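Local coordinates for 5' nucleotidase family protein (Staphylococcus aureus subsp. aureus, PDB 4Q7F) that pairs a manganese- and magnesium-binding calcineurin-like phosphoesterase domain with a C-terminal 5'-nucleotidase domain, as a member of the 5'-nucleotidase family, at residues T180-A184 with F185-Q189; G161-T164 with Q165-H169; V294-D297 with S298-I302. One frame throughout, in Å; residues are numbered along the deposited sequence.

In the fold
Interactions 1 and 2 are neighbours in the phosphoesterase domain, their centres about 9 Å apart, and they touch: Phe181 packs on Ile167 and Pro168, and Ser183 meets Gln165. Interaction 2 is buried at the end of sheet strand 155-163, near the magnesium ion; interaction 1, partly buried, starts helix 184-198, packed on that sheet. Interaction 3 is a surface turn between strand 284-293 and helix 304-317, its centre about 40 and 35 Å from those of interactions 1 and 2. In each, a side-chain oxygen accepts from one backbone N-H, or two in interaction 3: a serine hydroxyl at a helix start, a threonine hydroxyl, weakly, beside the metal site, and a carboxylate at the surface.

Interaction 1: residues T180-A184 with F185-Q189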
loop_
_atom_site.group_PDB
_atom_site.type_symbol
_atom_site.label_atom_id
_atom_site.label_comp_id
_atom_site.label_asym_id
_atom_site.label_seq_id
_atom_site.Cartn_x
_atom_site.Cartn_y
_atom_site.Cartn_z
ATOM N N THR A 180 6.875 -17.567 7.156
ATOM C CA THR A 180 8.215 -17.434 6.620
ATOM C C THR A 180 8.083 -16.862 5.203
ATOM O O THR A 180 7.339 -17.415 4.376
ATOM C CB THR A 180 8.900 -18.798 6.567
ATOM O OG1 THR A 180 8.877 -19.367 7.880
ATOM C CG2 THR A 180 10.341 -18.669 6.082
ATOM N N PHE A 181 8.800 -15.770 4.934
ATOM C CA PHE A 181 8.762 -15.091 3.639
ATOM C C PHE A 181 10.034 -15.323 2.852
ATOM O O PHE A 181 11.100 -14.859 3.235
ATOM C CB PHE A 181 8.559 -13.589 3.843
ATOM C CG PHE A 181 7.374 -13.272 4.685
ATOM C CD1 PHE A 181 7.472 -13.300 6.073
ATOM C CD2 PHE A 181 6.156 -12.987 4.112
ATOM C CE1 PHE A 181 6.363 -13.044 6.866
ATOM C CE2 PHE A 181 5.046 -12.733 4.895
ATOM C CZ PHE A 181 5.151 -12.754 6.272
ATOM N N HIS A 182 9.929 -16.009 1.724
ATOM C CA HIS A 182 11.115 -16.279 0.922
ATOM C C HIS A 182 11.245 -15.325 -0.268
ATOM O O HIS A 182 10.248 -14.817 -0.797
ATOM C CB HIS A 182 11.080 -17.727 0.419
ATOM C CG HIS A 182 11.013 -18.743 1.514
ATOM N ND1 HIS A 182 12.137 -19.294 2.089
ATOM C CD2 HIS A 182 9.956 -19.319 2.131
ATOM C CE1 HIS A 182 11.775 -20.152 3.026
ATOM N NE2 HIS A 182 10.456 -20.190 3.067
ATOM N N SER A 183 12.489 -15.071 -0.669
ATOM C CA SER A 183 12.771 -14.250 -1.843
ATOM C C SER A 183 11.970 -14.737 -3.061
ATOM O O SER A 183 11.999 -15.928 -3.377
ATOM C CB SER A 183 14.250 -14.357 -2.186
ATOM O OG SER A 183 14.490 -13.906 -3.506
ATOM N N ALA A 184 11.283 -13.822 -3.743
ATOM C CA ALA A 184 10.512 -14.164 -4.935
ATOM C C ALA A 184 11.459 -14.612 -6.036
ATOM O O ALA A 184 11.135 -15.504 -6.806
ATOM C CB ALA A 184 9.673 -12.990 -5.406
ATOM N N PHE A 185 12.638 -14.010 -6.090
ATOM C CA PHE A 185 13.635 -14.396 -7.079
ATOM C C PHE A 185 14.064 -15.846 -6.886
ATOM O O PHE A 185 14.155 -16.615 -7.855
ATOM C CB PHE A 185 14.876 -13.502 -6.968
ATOM C CG PHE A 185 15.975 -13.872 -7.925
ATOM C CD1 PHE A 185 16.798 -14.951 -7.669
ATOM C CD2 PHE A 185 16.185 -13.138 -9.079
ATOM C CE1 PHE A 185 17.804 -15.303 -8.550
ATOM C CE2 PHE A 185 17.199 -13.476 -9.960
ATOM C CZ PHE A 185 18.008 -14.562 -9.695
ATOM N N GLU A 186 14.356 -16.213 -5.638
ATOM C CA GLU A 186 14.839 -17.569 -5.330
ATOM C C GLU A 186 13.788 -18.637 -5.590
ATOM O O GLU A 186 14.100 -19.692 -6.131
ATOM C CB GLU A 186 15.326 -17.674 -3.890
ATOM C CG GLU A 186 16.527 -16.797 -3.579
ATOM C CD GLU A 186 16.995 -16.934 -2.145
ATOM O OE1 GLU A 186 16.562 -17.889 -1.454
ATOM O OE2 GLU A 186 17.803 -16.084 -1.718
ATOM N N ILE A 187 12.550 -18.374 -5.191
ATOM C CA ILE A 187 11.485 -19.351 -5.417
ATOM C C ILE A 187 11.223 -19.505 -6.921
ATOM O O ILE A 187 11.003 -20.618 -7.412
ATOM C CB ILE A 187 10.210 -18.991 -4.640
ATOM C CG1 ILE A 187 10.492 -19.012 -3.136
ATOM C CG2 ILE A 187 9.079 -19.951 -4.978
ATOM C CD1 ILE A 187 11.087 -20.309 -2.610
ATOM N N LEU A 188 11.243 -18.394 -7.650
ATOM C CA LEU A 188 11.051 -18.446 -9.088
ATOM C C LEU A 188 12.162 -19.281 -9.709
ATOM O O LEU A 188 11.895 -20.201 -10.483
ATOM C CB LEU A 188 11.039 -17.041 -9.714
ATOM C CG LEU A 188 10.909 -16.999 -11.248
ATOM C CD1 LEU A 188 9.643 -17.695 -11.711
ATOM C CD2 LEU A 188 10.924 -15.558 -11.726
ATOM N N GLN A 189 13.403 -18.946 -9.360
ATOM C CA GLN A 189 14.578 -19.644 -9.863
ATOM C C GLN A 189 14.494 -21.151 -9.660
ATOM O O GLN A 189 14.894 -21.935 -10.525
ATOM C CB GLN A 189 15.830 -19.130 -9.154
ATOM C CG GLN A 189 17.111 -19.788 -9.645
ATOM C CD GLN A 189 18.340 -19.212 -8.989
ATOM O OE1 GLN A 189 19.299 -18.865 -9.661
ATOM N NE2 GLN A 189 18.307 -19.081 -7.672
HETATM O O HOH W 1 14.493 -16.665 0.941
#
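Ser183 and Glu186 are brought together by different first torsions. Ser183 OG stands anti to its own nitrogen (chi1 163°), which carries it forward over the first turn of helix 184-198, while Glu186 CG lies beside its nitrogen (chi1 -64°) and turns back. Ser183 OG accepts from Glu186 N at 3.1 Å, a nearly straight bond with an N-H...O angle of 165°. The same torsions lay Glu186 CG alongside Ser183 CB, 3.6 Å away. A water extends the link, accepting from Ser183 N at 3.0 Å and donating weakly to Glu186 OE1 at 3.4 Å. The main chain then settles into helical pairing: Ile187 N reaches Ser183 O at 3.1 Å and Leu188 N reaches Ala184 O at 3.0 Å. Before the cap, the aliphatic part of His182 rests on Ile187, with His182 CB 3.8 Å from Ile187 CG1. From outside, Glu228 binds Ser183 OG and Phe185 N through OE1 and Ala184 N through OE2, so its carboxylate sits where the helix presents its early N-H groups; the helix dipole would favour a negative charge there. Ala184 and Leu188 face strand 201-207. The geometry is that of a serine N-cap at a strand-to-helix junction, with a water weakly bridging Ser183 N and Glu186 OE1 where a capping box would have a direct bond.

Interaction 2: residues G161-T164 with Q165-H169; sequences GLTT and QFIPH
Thr164 and Phe166 make the polar part of this contact. Thr164 OG1 points forward along the chain, opposite its own nitrogen across the CA-CB bond (chi1 177°), and accepts from Phe166 N at 3.4 Å. The bond is straight, with an N-H...O angle of 166°, but long and therefore weak; its two-residue span defines an ST turn. The same hydroxyl lies 3.6 Å from Phe166 CB, and its stronger partner is the carbonyl oxygen of Glu226. Gln165 points its CB away overall; its NE2 is held by Gly225 O, and its end packs against Ser183. The turn closes strand 155-163 of the six-stranded mixed sheet, where the chain leaves the sheet of the phosphoesterase domain beside the metal site. Backbone bonds tie Leu162 and Thr164 to His207, a magnesium ligand on the neighbouring parallel strand 201-207, and the Thr164 side chain comes within about 6 Å of the magnesium ion. The nonpolar contacts run from Thr163 to Ile167. Ile167 reaches back with an extended chain (chi2 169°), setting its CD1 4.0 Å from Thr163 CG2 at an oblique crossing, while Ile167 CG1 passes 3.8 Å from Thr164 O. Both side chains also touch Ile135 of strand 135-137. The aromatic pair spans the 3-10 segment 167-169, Phe166 just before it and His169 at its end. His169 N donates to Phe166 O at 2.9 Å, and each ring places an atom over the centre of the other: His169 CD2 is 3.5 Å above the Phe166 plane, and Phe166 CZ 3.5 Å above that of His169.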
loop_
_atom_site.group_PDB
_atom_site.type_symbol
_atom_site.label_atom_id
_atom_site.label_comp_id
_atom_site.label_asym_id
_atom_site.label_seq_id
_atom_site.Cartn_x
_atom_site.Cartn_y
_atom_site.Cartn_z
ATOM N N GLY A 161 2.360 -17.731 -8.593
ATOM C CA GLY A 161 2.050 -16.554 -7.785
ATOM C C GLY A 161 3.127 -16.303 -6.738
ATOM O O GLY A 161 3.557 -17.209 -6.024
ATOM N N LEU A 162 3.562 -15.060 -6.653
ATOM C CA LEU A 162 4.617 -14.655 -5.739
ATOM C C LEU A 162 4.272 -13.342 -5.096
ATOM O O LEU A 162 3.551 -12.520 -5.681
ATOM C CB LEU A 162 5.930 -14.515 -6.500
ATOM C CG LEU A 162 6.491 -15.832 -7.024
ATOM C CD1 LEU A 162 7.524 -15.633 -8.131
ATOM C CD2 LEU A 162 7.043 -16.651 -5.870
ATOM N N THR A 163 4.811 -13.140 -3.894
ATOM C CA THR A 163 4.536 -11.946 -3.113
ATOM C C THR A 163 5.831 -11.312 -2.571
ATOM O O THR A 163 6.798 -12.000 -2.229
ATOM C CB THR A 163 3.612 -12.305 -1.926
ATOM O OG1 THR A 163 2.366 -12.860 -2.409
ATOM C CG2 THR A 163 3.315 -11.082 -1.091
ATOM N N THR A 164 5.862 -9.998 -2.525
ATOM C CA THR A 164 7.030 -9.288 -1.926
ATOM C C THR A 164 7.419 -9.908 -0.566
ATOM O O THR A 164 6.576 -10.120 0.328
ATOM C CB THR A 164 6.756 -7.783 -1.790
ATOM O OG1 THR A 164 7.881 -7.126 -1.145
ATOM C CG2 THR A 164 5.480 -7.536 -0.984
ATOM N N GLN A 165 8.707 -10.204 -0.416
ATOM C CA GLN A 165 9.217 -10.813 0.808
ATOM C C GLN A 165 9.327 -9.822 1.965
ATOM O O GLN A 165 9.515 -10.238 3.092
ATOM C CB GLN A 165 10.623 -11.385 0.561
ATOM C CG GLN A 165 11.690 -10.318 0.306
ATOM C CD GLN A 165 13.011 -10.900 -0.155
ATOM O OE1 GLN A 165 13.461 -11.907 0.359
ATOM N NE2 GLN A 165 13.649 -10.248 -1.119
ATOM N N PHE A 166 9.105 -8.540 1.702
ATOM C CA PHE A 166 9.415 -7.481 2.681
ATOM C C PHE A 166 8.376 -7.265 3.782
ATOM O O PHE A 166 8.529 -6.379 4.592
ATOM C CB PHE A 166 9.631 -6.178 1.904
ATOM C CG PHE A 166 10.772 -5.338 2.401
ATOM C CD1 PHE A 166 12.069 -5.786 2.245
ATOM C CD2 PHE A 166 10.562 -4.075 2.924
ATOM C CE1 PHE A 166 13.137 -5.021 2.659
ATOM C CE2 PHE A 166 11.630 -3.295 3.329
ATOM C CZ PHE A 166 12.919 -3.775 3.207
ATOM N N ILE A 167 7.333 -8.089 3.808
ATOM C CA ILE A 167 6.254 -7.981 4.795
ATOM C C ILE A 167 6.687 -7.796 6.275
ATOM O O ILE A 167 6.044 -7.017 6.990
ATOM C CB ILE A 167 5.225 -9.117 4.604
ATOM C CG1 ILE A 167 4.512 -8.929 3.248
ATOM C CG2 ILE A 167 4.215 -9.116 5.739
ATOM C CD1 ILE A 167 3.630 -10.084 2.751
ATOM N N PRO A 168 7.759 -8.503 6.749
ATOM C CA PRO A 168 8.225 -8.294 8.121
ATOM C C PRO A 168 8.614 -6.861 8.452
ATOM O O PRO A 168 8.583 -6.481 9.617
ATOM C CB PRO A 168 9.449 -9.228 8.224
ATOM C CG PRO A 168 9.101 -10.348 7.297
ATOM C CD PRO A 168 8.447 -9.650 6.128
ATOM N N HIS A 169 8.965 -6.067 7.441
ATOM C CA HIS A 169 9.331 -4.672 7.674
ATOM C C HIS A 169 8.126 -3.752 7.832
ATOM O O HIS A 169 8.305 -2.564 8.111
ATOM C CB HIS A 169 10.183 -4.159 6.521
ATOM C CG HIS A 169 11.524 -4.816 6.424
ATOM N ND1 HIS A 169 12.678 -4.202 6.849
ATOM C CD2 HIS A 169 11.894 -6.030 5.952
ATOM C CE1 HIS A 169 13.705 -5.009 6.648
ATOM N NE2 HIS A 169 13.257 -6.120 6.096
#

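Interaction 3: residues V294-D297 with S298-I302; sequences VIDD and STFTI
Asp297 OD1 is the acceptor on which the turn closes, taking the N-H groups of both Thr299 and Phe300. Thr299 N lies 2.9 Å from Asp297 OD1 and comes in from above the carboxylate plane; its N-H...O angle is 138°. Phe300 N, also 2.9 Å from Asp297 OD1, arrives nearly along the C-O axis but with a more bent N-H, at 130°. The reach follows from chi1 of 69°, which holds the carboxylate between the backbone nitrogen and carbonyl of Asp297 and turns it over the chain ahead. The result is an Asx turn built into a type I beta turn from Asp297 to Phe300. Thr299 OG1 is 3.0 Å from Asp297 OD1, but it also bonds to Gln57 OE1, and the direction of its proton is not settled. Asp296 meets the Phe300 ring loosely, OD1 lying 4.2 Å from CD2 with the two planes almost perpendicular. The next shell is helix 48-59, where His53 NE2 and Gln57 NE2 both bond to Asp297 OD2, and the Phe300 ring meets that of His53. With one oxygen spent on the turn and the other on the helix, the carboxylate is fixed in rotation, and its several donors are consistent with an ionised aspartate.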
loop_
_atom_site.group_PDB
_atom_site.type_symbol
_atom_site.label_atom_id
_atom_site.label_comp_id
_atom_site.label_asym_id
_atom_site.label_seq_id
_atom_site.Cartn_x
_atom_site.Cartn_y
_atom_site.Cartn_z
ATOM N N VAL A 294 -9.970 2.605 -17.791
ATOM C CA VAL A 294 -11.288 2.320 -17.243
ATOM C C VAL A 294 -12.134 3.578 -17.451
ATOM O O VAL A 294 -11.811 4.640 -16.930
ATOM C CB VAL A 294 -11.239 1.897 -15.780
ATOM C CG1 VAL A 294 -12.641 1.849 -15.187
ATOM C CG2 VAL A 294 -10.557 0.534 -15.662
ATOM N N ILE A 295 -13.209 3.448 -18.217
ATOM C CA ILE A 295 -14.059 4.584 -18.542
ATOM C C ILE A 295 -15.523 4.284 -18.296
ATOM O O ILE A 295 -15.936 3.136 -18.245
ATOM C CB ILE A 295 -13.887 5.019 -20.026
ATOM C CG1 ILE A 295 -14.284 3.877 -20.982
ATOM C CG2 ILE A 295 -12.457 5.478 -20.287
ATOM C CD1 ILE A 295 -14.052 4.178 -22.442
ATOM N N ASP A 296 -16.299 5.341 -18.109
ATOM C CA ASP A 296 -17.739 5.217 -17.916
ATOM C C ASP A 296 -18.323 5.002 -19.299
ATOM O O ASP A 296 -17.705 5.363 -20.306
ATOM C CB ASP A 296 -18.277 6.512 -17.294
ATOM C CG ASP A 296 -19.763 6.479 -17.033
ATOM O OD1 ASP A 296 -20.284 5.452 -16.574
ATOM O OD2 ASP A 296 -20.411 7.510 -17.298
ATOM N N ASP A 297 -19.480 4.365 -19.372
ATOM C CA ASP A 297 -20.152 4.199 -20.647
ATOM C C ASP A 297 -21.632 4.098 -20.342
ATOM O O ASP A 297 -22.030 3.960 -19.188
ATOM C CB ASP A 297 -19.596 3.022 -21.489
ATOM C CG ASP A 297 -19.899 1.660 -20.891
ATOM O OD1 ASP A 297 -20.905 1.522 -20.184
ATOM O OD2 ASP A 297 -19.145 0.713 -21.162
ATOM N N SER A 298 -22.449 4.171 -21.369
ATOM C CA SER A 298 -23.880 4.192 -21.153
ATOM C C SER A 298 -24.509 2.849 -20.830
ATOM O O SER A 298 -25.697 2.807 -20.534
ATOM C CB SER A 298 -24.559 4.851 -22.340
ATOM O OG SER A 298 -24.023 6.158 -22.522
ATOM N N THR A 299 -23.740 1.759 -20.858
ATOM C CA THR A 299 -24.319 0.441 -20.535
ATOM C C THR A 299 -24.038 0.007 -19.115
ATOM O O THR A 299 -24.626 -0.944 -18.640
ATOM C CB THR A 299 -23.800 -0.679 -21.444
ATOM O OG1 THR A 299 -22.397 -0.838 -21.248
ATOM C CG2 THR A 299 -24.098 -0.386 -22.896
ATOM N N PHE A 300 -23.117 0.692 -18.449
ATOM C CA PHE A 300 -22.756 0.355 -17.101
ATOM C C PHE A 300 -23.864 0.705 -16.126
ATOM O O PHE A 300 -24.343 1.825 -16.100
ATOM C CB PHE A 300 -21.482 1.112 -16.708
ATOM C CG PHE A 300 -21.071 0.917 -15.281
ATOM C CD1 PHE A 300 -20.621 -0.331 -14.837
ATOM C CD2 PHE A 300 -21.057 1.994 -14.390
ATOM C CE1 PHE A 300 -20.210 -0.508 -13.531
ATOM C CE2 PHE A 300 -20.642 1.822 -13.084
ATOM C CZ PHE A 300 -20.223 0.564 -12.651
ATOM N N THR A 301 -24.265 -0.265 -15.329
ATOM C CA THR A 301 -25.255 -0.030 -14.295
ATOM C C THR A 301 -24.834 -0.721 -13.014
ATOM O O THR A 301 -24.097 -1.699 -13.036
ATOM C CB THR A 301 -26.626 -0.568 -14.687
ATOM O OG1 THR A 301 -26.488 -1.946 -15.012
ATOM C CG2 THR A 301 -27.179 0.177 -15.876
ATOM N N ILE A 302 -25.300 -0.189 -11.895
ATOM C CA ILE A 302 -25.011 -0.747 -10.603
ATOM C C ILE A 302 -26.360 -1.216 -10.089
ATOM O O ILE A 302 -27.294 -0.429 -10.019
ATOM C CB ILE A 302 -24.362 0.304 -9.689
ATOM C CG1 ILE A 302 -23.035 0.770 -10.320
ATOM C CG2 ILE A 302 -24.134 -0.272 -8.297
ATOM C CD1 ILE A 302 -22.312 1.871 -9.556
#